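PDB 3DTY: oxidoreductase, Gfo/Idh/MocA family from Pseudomonas syringae pv. tomato, which probably carries out NAD(P)-dependent oxidation or reduction of a substrate not yet identified, and binds magnesium. Local coordinates for residues Ile26-Ile29 with His30-Ala34; Arg67-Asp71 with Tyr72-Phe76; Leu337-Arg340 with Phe341-Met345. All blocks are in the same frame, centred on the assembly; numbering follows the deposited sequence.

Contact 1 (Ile26-Ile29 with His30-Ala34); sequences IGYI and HRCAA
Tyr28 and Cys32 face each other across the first turns of helix 27-35, where i to i+4 backbone bonds run from Cys32 N to Tyr28 O (2.9 Å, N-H...O 178°), from Arg31 N to Gly27 O and from Ala33 N to Ile29 O, while the bond from His30 N to Ile26 O, the N-cap carbonyl, is weak at this opening turn. Cys32 SG lies over one face of the Tyr28 ring, 3.4 Å from its centroid and close to the ring normal, a close sulfur-aromatic contact; it is nearest CZ, displaced toward the phenol end. The placement follows from the torsions: with CG of Tyr28 anti to its own N (chi1 -170°), the ring swings along the helix toward the next turn, and SG of Cys32, opposite its carbonyl carbon, meets it. The phenol OH reaches across the subunit interface and is hydrogen-bonded to Asp37 of the second subunit.

Arg31 approaches the same ring from another direction. Its chain bends at chi3, folding the guanidinium back over the first turn, so that NH2 stands at the ring edge, 3.8 Å from Tyr28 CD1, with the two planes 65° apart. Tyr28 CA lies over a guanidinium face. His30 presents the edge of its imidazole to the start of the helix, with CD2 3.1 Å from Ile26 O and close to the ring plane. Both ring nitrogens are satisfied, ND1 by Tyr338 and NE2 by Glu115, which fixes the ring's rotation.

This is the helix of the beta-alpha-beta unit 13-17, 27-35, 40-46 in the Rossmann fold: His30, Arg31 and Ala34 touch strand 13-17; Ile29, Ala33 and Ala34 pack against helix 330-349, where Trp334 also meets the His30 ring edge-to-face.

Contact 2 (Arg67-Asp71 with Tyr72-Phe76); sequences RCYAD and YLSMF
Asp71 caps helix 72-79 through Ser74, an N-cap arrangement in the Rossmann domain, and the preceding loop folds Tyr69 back onto the same first turn. Tyr72 opens the helix, and its side chain leads off to pack on Ile101 and Ala104 of helix 98-107. At Leu73 the backbone N comes within 2.9 Å of Asp71 OD1.

Ser74 makes the cap proper. Its N donates to Asp71 OD1 over 2.6 Å at an N-H...O angle of 165°, reaching the oxygen from above the carboxylate plane. The carboxylate can turn over the helix start because Asp71 CG sits between the backbone N and carbonyl carbon (chi1 61°). Ser74 OG donates to Asp71 O, which also accepts from Met75 N, so two donors hold this carbonyl.

Met75, a selenomethionine, carries the hydrophobic side: its CA stands over one face of the Tyr69 ring, 3.6 Å from the centroid and 17° off the normal, a CH-pi contact, while Met75 CB comes to 3.3 Å from Tyr69 CD2. Tyr69 OH is hydrogen-bonded to Glu79. Phe76 continues the buried side onto Ala104 and Ala105. Back at the cap, one water accepts from Ala70 N at 3.0 Å and donates to Ser74 OG at 3.3 Å.

Contact 3 (Leu337-Arg340 with Phe341-Met345); sequences LYYR and FALAM
Phe341, on the buried side of helix 330-349, touches Leu337 with a face and Tyr338 with an edge. Leu337 CG comes to 3.5 Å from Phe341 CZ, and both its methyls lie on that same side of the ring, near its far end. Toward Tyr338 the phenyl turns an edge: Phe341 CD2 lies over the Tyr338 face, 4.1 Å from Tyr338 CG, in a T-shaped pair with centroids 5.6 Å apart and planes at 80°. Opposite its own carbonyl carbon (chi1 -73°), Phe341 CG directs the ring back toward the preceding turn, where Leu337 O lies over one of its faces. The same oxygen accepts from Phe341 N at 3.0 Å. On another side of the helix, Leu343 CD1 reaches 3.7 Å from Tyr339 CE2, with Leu343 CG over that ring's face.

Farther out, polar partners position the ends. Besides its bond to His30, Tyr338 OH is hydrogen-bonded to Ser90, and the extended Arg340 forms a salt bridge with Asp319. The helix packs against the Rossmann domain: Phe341 and Tyr338 touch Val113 of strand 111-114, and Ala342 and Met345 meet Ile13 of strand 13-17.

How the contacts relate
Contacts 1 and 3 touch directly, although one lies in the NAD-binding Rossmann domain and the other in the C-terminal alpha/beta part. His30 ND1 and Tyr338 OH are 2.6 Å apart, consistent with the hydrogen bond that joins them, and Ala33 CB packs at 3.6 Å from Tyr338 CD1; the contact centres are 14 Å apart. Contact 2 lies in the same Rossmann domain as contact 1 but stands separate, its nearest atoms about 11 Å from contact 1 and about 12 Å from contact 3. Only contact 1 is reached by another subunit. All three lie away from the magnesium site at Glu123 and Asn127, and no nucleotide is present in this crystal.

Contact 1 (Ile26-Ile29 with His30-Ala34)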
ATOM      1  N   ILE A  26      -7.049  28.584  10.668  1.00 21.96           N
ATOM      2  CA  ILE A  26      -7.759  27.541  11.405  1.00 19.05           C
ATOM      3  C   ILE A  26      -9.204  27.900  11.729  1.00 16.37           C
ATOM      4  O   ILE A  26      -9.943  27.083  12.278  1.00 15.23           O
ATOM      5  CB  ILE A  26      -7.040  27.204  12.736  1.00 19.23           C
ATOM      6  CG1 ILE A  26      -6.996  28.443  13.632  1.00 20.21           C
ATOM      7  CG2 ILE A  26      -5.639  26.694  12.453  1.00 19.95           C
ATOM      8  CD1 ILE A  26      -6.419  28.189  15.013  1.00 22.35           C
ATOM      9  N   GLY A  27      -9.605  29.121  11.397  1.00 15.45           N
ATOM     10  CA  GLY A  27     -10.968  29.537  11.677  1.00 13.41           C
ATOM     11  C   GLY A  27     -11.994  28.734  10.895  1.00 13.41           C
ATOM     12  O   GLY A  27     -13.091  28.465  11.387  1.00 12.54           O
ATOM     13  N   TYR A  28     -11.641  28.333   9.678  1.00 11.02           N
ATOM     14  CA  TYR A  28     -12.571  27.583   8.849  1.00  9.99           C
ATOM     15  C   TYR A  28     -12.963  26.221   9.433  1.00  8.26           C
ATOM     16  O   TYR A  28     -14.148  25.940   9.590  1.00  9.00           O
ATOM     17  CB  TYR A  28     -12.006  27.403   7.435  1.00 10.63           C
ATOM     18  CG  TYR A  28     -13.013  26.847   6.447  1.00 11.53           C
ATOM     19  CD1 TYR A  28     -14.185  27.551   6.136  1.00 11.06           C
ATOM     20  CD2 TYR A  28     -12.800  25.616   5.822  1.00 10.02           C
ATOM     21  CE1 TYR A  28     -15.120  27.037   5.227  1.00  9.22           C
ATOM     22  CE2 TYR A  28     -13.730  25.096   4.908  1.00 10.24           C
ATOM     23  CZ  TYR A  28     -14.883  25.809   4.619  1.00  9.63           C
ATOM     24  OH  TYR A  28     -15.803  25.281   3.735  1.00 10.69           O
ATOM     25  N   ILE A  29     -11.992  25.376   9.763  1.00  8.35           N
ATOM     26  CA  ILE A  29     -12.353  24.067  10.304  1.00  8.69           C
ATOM     27  C   ILE A  29     -13.136  24.195  11.618  1.00  8.50           C
ATOM     28  O   ILE A  29     -14.027  23.391  11.890  1.00  7.93           O
ATOM     29  CB  ILE A  29     -11.112  23.143  10.485  1.00 10.06           C
ATOM     30  CG1 ILE A  29     -11.579  21.714  10.798  1.00 10.61           C
ATOM     31  CG2 ILE A  29     -10.200  23.671  11.589  1.00 12.25           C
ATOM     32  CD1 ILE A  29     -10.457  20.658  10.769  1.00 10.41           C
ATOM     33  N   HIS A  30     -12.822  25.206  12.427  1.00  8.92           N
ATOM     34  CA  HIS A  30     -13.557  25.413  13.675  1.00  8.77           C
ATOM     35  C   HIS A  30     -15.030  25.698  13.362  1.00  9.86           C
ATOM     36  O   HIS A  30     -15.929  25.119  13.977  1.00  8.80           O
ATOM     37  CB  HIS A  30     -12.965  26.587  14.477  1.00  9.60           C
ATOM     38  CG  HIS A  30     -11.832  26.199  15.380  1.00 11.24           C
ATOM     39  ND1 HIS A  30     -12.027  25.751  16.671  1.00 10.87           N
ATOM     40  CD2 HIS A  30     -10.496  26.159  15.168  1.00 10.20           C
ATOM     41  CE1 HIS A  30     -10.861  25.451  17.212  1.00 10.44           C
ATOM     42  NE2 HIS A  30      -9.913  25.688  16.320  1.00 11.74           N
ATOM     43  N   ARG A  31     -15.281  26.588  12.404  1.00 10.22           N
ATOM     44  CA  ARG A  31     -16.653  26.933  12.042  1.00 10.46           C
ATOM     45  C   ARG A  31     -17.409  25.761  11.424  1.00 10.51           C
ATOM     46  O   ARG A  31     -18.547  25.475  11.805  1.00 10.82           O
ATOM     47  CB  ARG A  31     -16.678  28.130  11.085  1.00 11.87           C
ATOM     48  CG  ARG A  31     -16.223  29.440  11.720  1.00 15.69           C
ATOM     49  CD  ARG A  31     -16.701  30.637  10.910  1.00 18.47           C
ATOM     50  NE  ARG A  31     -16.161  30.654   9.556  1.00 21.56           N
ATOM     51  CZ  ARG A  31     -14.881  30.858   9.268  1.00 22.43           C
ATOM     52  NH1 ARG A  31     -14.002  31.064  10.243  1.00 23.76           N
ATOM     53  NH2 ARG A  31     -14.478  30.854   8.003  1.00 22.51           N
ATOM     54  N   CYS A  32     -16.782  25.089  10.466  1.00  8.69           N
ATOM     55  CA  CYS A  32     -17.410  23.947   9.819  1.00  9.98           C
ATOM     56  C   CYS A  32     -17.797  22.901  10.856  1.00  9.98           C
ATOM     57  O   CYS A  32     -18.885  22.338  10.811  1.00 10.63           O
ATOM     58  CB  CYS A  32     -16.451  23.299   8.815  1.00  8.22           C
ATOM     59  SG  CYS A  32     -16.051  24.295   7.355  1.00 12.51           S
ATOM     60  N   ALA A  33     -16.886  22.637  11.785  1.00  9.28           N
ATOM     61  CA  ALA A  33     -17.124  21.629  12.808  1.00  8.88           C
ATOM     62  C   ALA A  33     -18.210  22.027  13.798  1.00  9.17           C
ATOM     63  O   ALA A  33     -19.117  21.248  14.084  1.00  9.20           O
ATOM     64  CB  ALA A  33     -15.814  21.322  13.555  1.00  6.83           C
ATOM     65  N   ALA A  34     -18.119  23.247  14.316  1.00  9.55           N
ATOM     66  CA  ALA A  34     -19.084  23.724  15.302  1.00  7.63           C
ATOM     67  C   ALA A  34     -20.491  23.926  14.749  1.00  8.60           C
ATOM     68  O   ALA A  34     -21.477  23.584  15.408  1.00  6.55           O
ATOM     69  CB  ALA A  34     -18.582  25.019  15.924  1.00  6.25           C
TER

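Contact 2 (Arg67-Asp71 with Tyr72-Phe76)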
ATOM      1  N   ARG A  67     -22.261  42.838  17.556  1.00 19.54           N
ATOM      2  CA  ARG A  67     -21.683  41.739  18.315  1.00 19.25           C
ATOM      3  C   ARG A  67     -20.328  41.310  17.758  1.00 18.92           C
ATOM      4  O   ARG A  67     -19.797  40.257  18.113  1.00 19.23           O
ATOM      5  CB  ARG A  67     -22.671  40.567  18.389  1.00 19.66           C
ATOM      6  CG  ARG A  67     -23.967  40.956  19.105  1.00 21.60           C
ATOM      7  CD  ARG A  67     -24.950  39.803  19.276  1.00 22.03           C
ATOM      8  NE  ARG A  67     -24.672  38.982  20.450  1.00 22.66           N
ATOM      9  CZ  ARG A  67     -25.487  38.030  20.903  1.00 24.14           C
ATOM     10  NH1 ARG A  67     -26.634  37.775  20.283  1.00 23.06           N
ATOM     11  NH2 ARG A  67     -25.155  37.321  21.970  1.00 23.67           N
ATOM     12  N   CYS A  68     -19.781  42.143  16.876  1.00 17.97           N
ATOM     13  CA  CYS A  68     -18.457  41.932  16.313  1.00 17.43           C
ATOM     14  C   CYS A  68     -17.592  42.861  17.158  1.00 17.54           C
ATOM     15  O   CYS A  68     -17.296  43.991  16.762  1.00 17.51           O
ATOM     16  CB  CYS A  68     -18.393  42.377  14.857  1.00 18.44           C
ATOM     17  SG  CYS A  68     -19.334  41.344  13.741  1.00 22.45           S
ATOM     18  N   TYR A  69     -17.213  42.372  18.333  1.00 16.15           N
ATOM     19  CA  TYR A  69     -16.418  43.117  19.293  1.00 14.82           C
ATOM     20  C   TYR A  69     -14.986  43.406  18.857  1.00 15.72           C
ATOM     21  O   TYR A  69     -14.405  42.688  18.042  1.00 15.98           O
ATOM     22  CB  TYR A  69     -16.441  42.367  20.622  1.00 15.07           C
ATOM     23  CG  TYR A  69     -17.846  42.210  21.149  1.00 16.29           C
ATOM     24  CD1 TYR A  69     -18.484  43.260  21.815  1.00 15.94           C
ATOM     25  CD2 TYR A  69     -18.560  41.028  20.942  1.00 15.40           C
ATOM     26  CE1 TYR A  69     -19.797  43.135  22.263  1.00 14.86           C
ATOM     27  CE2 TYR A  69     -19.871  40.890  21.386  1.00 15.43           C
ATOM     28  CZ  TYR A  69     -20.482  41.947  22.048  1.00 15.40           C
ATOM     29  OH  TYR A  69     -21.765  41.804  22.519  1.00 15.87           O
ATOM     30  N   ALA A  70     -14.427  44.474  19.414  1.00 17.01           N
ATOM     31  CA  ALA A  70     -13.073  44.892  19.087  1.00 18.05           C
ATOM     32  C   ALA A  70     -12.033  44.010  19.771  1.00 18.98           C
ATOM     33  O   ALA A  70     -10.936  43.816  19.247  1.00 19.54           O
ATOM     34  CB  ALA A  70     -12.873  46.352  19.486  1.00 16.56           C
ATOM     35  N   ASP A  71     -12.379  43.486  20.944  1.00 19.35           N
ATOM     36  CA  ASP A  71     -11.467  42.624  21.691  1.00 20.15           C
ATOM     37  C   ASP A  71     -12.237  41.599  22.522  1.00 19.23           C
ATOM     38  O   ASP A  71     -13.426  41.775  22.797  1.00 17.70           O
ATOM     39  CB  ASP A  71     -10.563  43.471  22.595  1.00 22.50           C
ATOM     40  CG  ASP A  71     -11.343  44.265  23.624  1.00 27.30           C
ATOM     41  OD1 ASP A  71     -11.742  43.685  24.658  1.00 27.16           O
ATOM     42  OD2 ASP A  71     -11.564  45.473  23.394  1.00 30.14           O
ATOM     43  N   TYR A  72     -11.557  40.527  22.921  1.00 18.57           N
ATOM     44  CA  TYR A  72     -12.209  39.483  23.697  1.00 17.94           C
ATOM     45  C   TYR A  72     -12.783  39.981  25.023  1.00 17.54           C
ATOM     46  O   TYR A  72     -13.835  39.518  25.452  1.00 16.80           O
ATOM     47  CB  TYR A  72     -11.246  38.298  23.911  1.00 17.94           C
ATOM     48  CG  TYR A  72     -10.096  38.532  24.865  1.00 17.58           C
ATOM     49  CD1 TYR A  72     -10.241  38.292  26.230  1.00 19.50           C
ATOM     50  CD2 TYR A  72      -8.860  38.976  24.403  1.00 17.47           C
ATOM     51  CE1 TYR A  72      -9.182  38.485  27.121  1.00 18.81           C
ATOM     52  CE2 TYR A  72      -7.789  39.176  25.286  1.00 18.88           C
ATOM     53  CZ  TYR A  72      -7.962  38.927  26.646  1.00 20.30           C
ATOM     54  OH  TYR A  72      -6.923  39.120  27.532  1.00 21.78           O
ATOM     55  N   LEU A  73     -12.115  40.939  25.662  1.00 18.19           N
ATOM     56  CA  LEU A  73     -12.604  41.469  26.937  1.00 18.50           C
ATOM     57  C   LEU A  73     -13.930  42.217  26.806  1.00 18.14           C
ATOM     58  O   LEU A  73     -14.872  41.968  27.562  1.00 18.56           O
ATOM     59  CB  LEU A  73     -11.552  42.376  27.573  1.00 20.70           C
ATOM     60  CG  LEU A  73     -10.884  41.750  28.801  1.00 24.25           C
ATOM     61  CD1 LEU A  73      -9.432  42.174  28.895  1.00 24.44           C
ATOM     62  CD2 LEU A  73     -11.665  42.147  30.049  1.00 26.70           C
ATOM     63  N   SER A  74     -14.014  43.133  25.851  1.00 16.91           N
ATOM     64  CA  SER A  74     -15.255  43.867  25.668  1.00 19.20           C
ATOM     65  C   SER A  74     -16.374  42.872  25.335  1.00 17.29           C
ATOM     66  O   SER A  74     -17.514  43.024  25.788  1.00 16.79           O
ATOM     67  CB  SER A  74     -15.096  44.920  24.562  1.00 19.50           C
ATOM     68  OG  SER A  74     -14.566  44.358  23.379  1.00 27.61           O
HETATM   69  N   MSE A  75     -16.048  41.844  24.559  1.00 16.58           N
HETATM   70  CA  MSE A  75     -17.047  40.838  24.209  1.00 16.99           C
HETATM   71  C   MSE A  75     -17.549  40.113  25.455  1.00 15.98           C
HETATM   72  O   MSE A  75     -18.752  40.037  25.695  1.00 17.01           O
HETATM   73  CB  MSE A  75     -16.481  39.807  23.221  1.00 18.47           C
HETATM   74  CG  MSE A  75     -17.435  38.621  22.985  1.00 21.23           C
HETATM   75 SE   MSE A  75     -17.104  37.603  21.365  1.00 28.95          SE
HETATM   76  CE  MSE A  75     -15.687  36.438  22.001  1.00 19.47           C
ATOM     77  N   PHE A  76     -16.626  39.585  26.253  1.00 16.42           N
ATOM     78  CA  PHE A  76     -17.015  38.862  27.458  1.00 19.03           C
ATOM     79  C   PHE A  76     -17.850  39.734  28.399  1.00 21.30           C
ATOM     80  O   PHE A  76     -18.881  39.294  28.912  1.00 22.24           O
ATOM     81  CB  PHE A  76     -15.779  38.335  28.199  1.00 17.39           C
ATOM     82  CG  PHE A  76     -15.002  37.289  27.437  1.00 17.26           C
ATOM     83  CD1 PHE A  76     -15.544  36.679  26.307  1.00 15.64           C
ATOM     84  CD2 PHE A  76     -13.727  36.916  27.852  1.00 16.74           C
ATOM     85  CE1 PHE A  76     -14.836  35.709  25.611  1.00 15.95           C
ATOM     86  CE2 PHE A  76     -13.008  35.944  27.161  1.00 15.35           C
ATOM     87  CZ  PHE A  76     -13.559  35.343  26.037  1.00 15.83           C
TER
HETATM   88  O   HOH W   1     -16.061  46.272  21.191  1.00 21.19           O

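Contact 3 (Leu337-Arg340 with Phe341-Met345)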
ATOM      1  N   LEU A 337     -15.745  15.841  17.238  1.00  8.00           N
ATOM      2  CA  LEU A 337     -15.129  16.383  18.438  1.00  9.00           C
ATOM      3  C   LEU A 337     -16.002  17.495  19.007  1.00  8.17           C
ATOM      4  O   LEU A 337     -16.374  17.466  20.180  1.00  8.01           O
ATOM      5  CB  LEU A 337     -13.742  16.933  18.120  1.00 11.10           C
ATOM      6  CG  LEU A 337     -12.978  17.509  19.315  1.00 14.46           C
ATOM      7  CD1 LEU A 337     -12.612  16.393  20.268  1.00 16.07           C
ATOM      8  CD2 LEU A 337     -11.722  18.214  18.837  1.00 17.77           C
ATOM      9  N   TYR A 338     -16.328  18.480  18.176  1.00  7.66           N
ATOM     10  CA  TYR A 338     -17.155  19.587  18.635  1.00  8.31           C
ATOM     11  C   TYR A 338     -18.497  19.113  19.189  1.00  9.25           C
ATOM     12  O   TYR A 338     -19.066  19.748  20.075  1.00  9.58           O
ATOM     13  CB  TYR A 338     -17.395  20.595  17.510  1.00  8.07           C
ATOM     14  CG  TYR A 338     -16.528  21.834  17.619  1.00  8.30           C
ATOM     15  CD1 TYR A 338     -15.258  21.884  17.043  1.00  7.02           C
ATOM     16  CD2 TYR A 338     -16.974  22.950  18.320  1.00  7.42           C
ATOM     17  CE1 TYR A 338     -14.450  23.036  17.165  1.00  7.74           C
ATOM     18  CE2 TYR A 338     -16.184  24.090  18.448  1.00  7.21           C
ATOM     19  CZ  TYR A 338     -14.930  24.131  17.872  1.00  8.89           C
ATOM     20  OH  TYR A 338     -14.173  25.274  18.016  1.00 11.44           O
ATOM     21  N   TYR A 339     -19.000  18.004  18.662  1.00  9.58           N
ATOM     22  CA  TYR A 339     -20.265  17.464  19.129  1.00  9.91           C
ATOM     23  C   TYR A 339     -20.105  16.972  20.563  1.00  9.34           C
ATOM     24  O   TYR A 339     -21.014  17.116  21.375  1.00  9.98           O
ATOM     25  CB  TYR A 339     -20.729  16.314  18.233  1.00  9.82           C
ATOM     26  CG  TYR A 339     -22.074  15.745  18.631  1.00 12.96           C
ATOM     27  CD1 TYR A 339     -23.227  16.523  18.557  1.00 12.56           C
ATOM     28  CD2 TYR A 339     -22.192  14.431  19.093  1.00 12.97           C
ATOM     29  CE1 TYR A 339     -24.463  16.008  18.932  1.00 16.19           C
ATOM     30  CE2 TYR A 339     -23.423  13.907  19.470  1.00 16.15           C
ATOM     31  CZ  TYR A 339     -24.553  14.702  19.388  1.00 17.49           C
ATOM     32  OH  TYR A 339     -25.771  14.198  19.778  1.00 21.36           O
ATOM     33  N   ARG A 340     -18.950  16.389  20.870  1.00 10.15           N
ATOM     34  CA  ARG A 340     -18.696  15.898  22.218  1.00 11.46           C
ATOM     35  C   ARG A 340     -18.508  17.073  23.160  1.00 10.21           C
ATOM     36  O   ARG A 340     -18.923  17.021  24.315  1.00 10.51           O
ATOM     37  CB  ARG A 340     -17.468  14.988  22.242  1.00 13.64           C
ATOM     38  CG  ARG A 340     -17.742  13.649  21.603  1.00 18.05           C
ATOM     39  CD  ARG A 340     -16.507  12.797  21.528  1.00 24.83           C
ATOM     40  NE  ARG A 340     -16.752  11.598  20.735  1.00 29.97           N
ATOM     41  CZ  ARG A 340     -15.798  10.761  20.342  1.00 32.22           C
ATOM     42  NH1 ARG A 340     -14.535  10.998  20.674  1.00 32.77           N
ATOM     43  NH2 ARG A 340     -16.107   9.695  19.613  1.00 33.95           N
ATOM     44  N   PHE A 341     -17.878  18.131  22.661  1.00  9.99           N
ATOM     45  CA  PHE A 341     -17.687  19.326  23.460  1.00  8.24           C
ATOM     46  C   PHE A 341     -19.085  19.805  23.882  1.00  8.68           C
ATOM     47  O   PHE A 341     -19.313  20.145  25.039  1.00  9.26           O
ATOM     48  CB  PHE A 341     -16.984  20.420  22.640  1.00  7.90           C
ATOM     49  CG  PHE A 341     -15.518  20.160  22.381  1.00  8.49           C
ATOM     50  CD1 PHE A 341     -14.743  19.448  23.296  1.00  8.43           C
ATOM     51  CD2 PHE A 341     -14.899  20.688  21.248  1.00  5.71           C
ATOM     52  CE1 PHE A 341     -13.373  19.271  23.090  1.00  6.62           C
ATOM     53  CE2 PHE A 341     -13.529  20.519  21.031  1.00  7.77           C
ATOM     54  CZ  PHE A 341     -12.763  19.810  21.952  1.00  6.04           C
ATOM     55  N   ALA A 342     -20.021  19.803  22.935  1.00  8.96           N
ATOM     56  CA  ALA A 342     -21.391  20.244  23.204  1.00  8.59           C
ATOM     57  C   ALA A 342     -22.071  19.337  24.231  1.00  9.22           C
ATOM     58  O   ALA A 342     -22.800  19.810  25.099  1.00  9.02           O
ATOM     59  CB  ALA A 342     -22.203  20.272  21.906  1.00  8.84           C
ATOM     60  N   LEU A 343     -21.838  18.034  24.124  1.00  8.73           N
ATOM     61  CA  LEU A 343     -22.425  17.092  25.072  1.00  9.22           C
ATOM     62  C   LEU A 343     -21.830  17.336  26.460  1.00  9.59           C
ATOM     63  O   LEU A 343     -22.537  17.291  27.467  1.00 10.38           O
ATOM     64  CB  LEU A 343     -22.159  15.645  24.628  1.00  8.44           C
ATOM     65  CG  LEU A 343     -22.919  15.184  23.378  1.00  9.33           C
ATOM     66  CD1 LEU A 343     -22.536  13.744  23.008  1.00  9.18           C
ATOM     67  CD2 LEU A 343     -24.415  15.306  23.633  1.00  9.03           C
ATOM     68  N   ALA A 344     -20.532  17.613  26.512  1.00  8.27           N
ATOM     69  CA  ALA A 344     -19.878  17.864  27.794  1.00  8.81           C
ATOM     70  C   ALA A 344     -20.433  19.149  28.417  1.00  8.79           C
ATOM     71  O   ALA A 344     -20.677  19.221  29.624  1.00  8.17           O
ATOM     72  CB  ALA A 344     -18.363  17.968  27.601  1.00  6.36           C
HETATM   73  N   MSE A 345     -20.649  20.160  27.588  1.00  9.82           N
HETATM   74  CA  MSE A 345     -21.181  21.422  28.081  1.00 11.62           C
HETATM   75  C   MSE A 345     -22.570  21.238  28.681  1.00 12.35           C
HETATM   76  O   MSE A 345     -22.875  21.775  29.749  1.00 12.72           O
HETATM   77  CB  MSE A 345     -21.254  22.442  26.945  1.00 12.10           C
HETATM   78  CG  MSE A 345     -19.904  22.821  26.383  1.00 16.29           C
HETATM   79 SE   MSE A 345     -20.037  24.084  24.952  1.00 20.69          SE
HETATM   80  CE  MSE A 345     -18.169  24.132  24.420  1.00 14.19           C
TER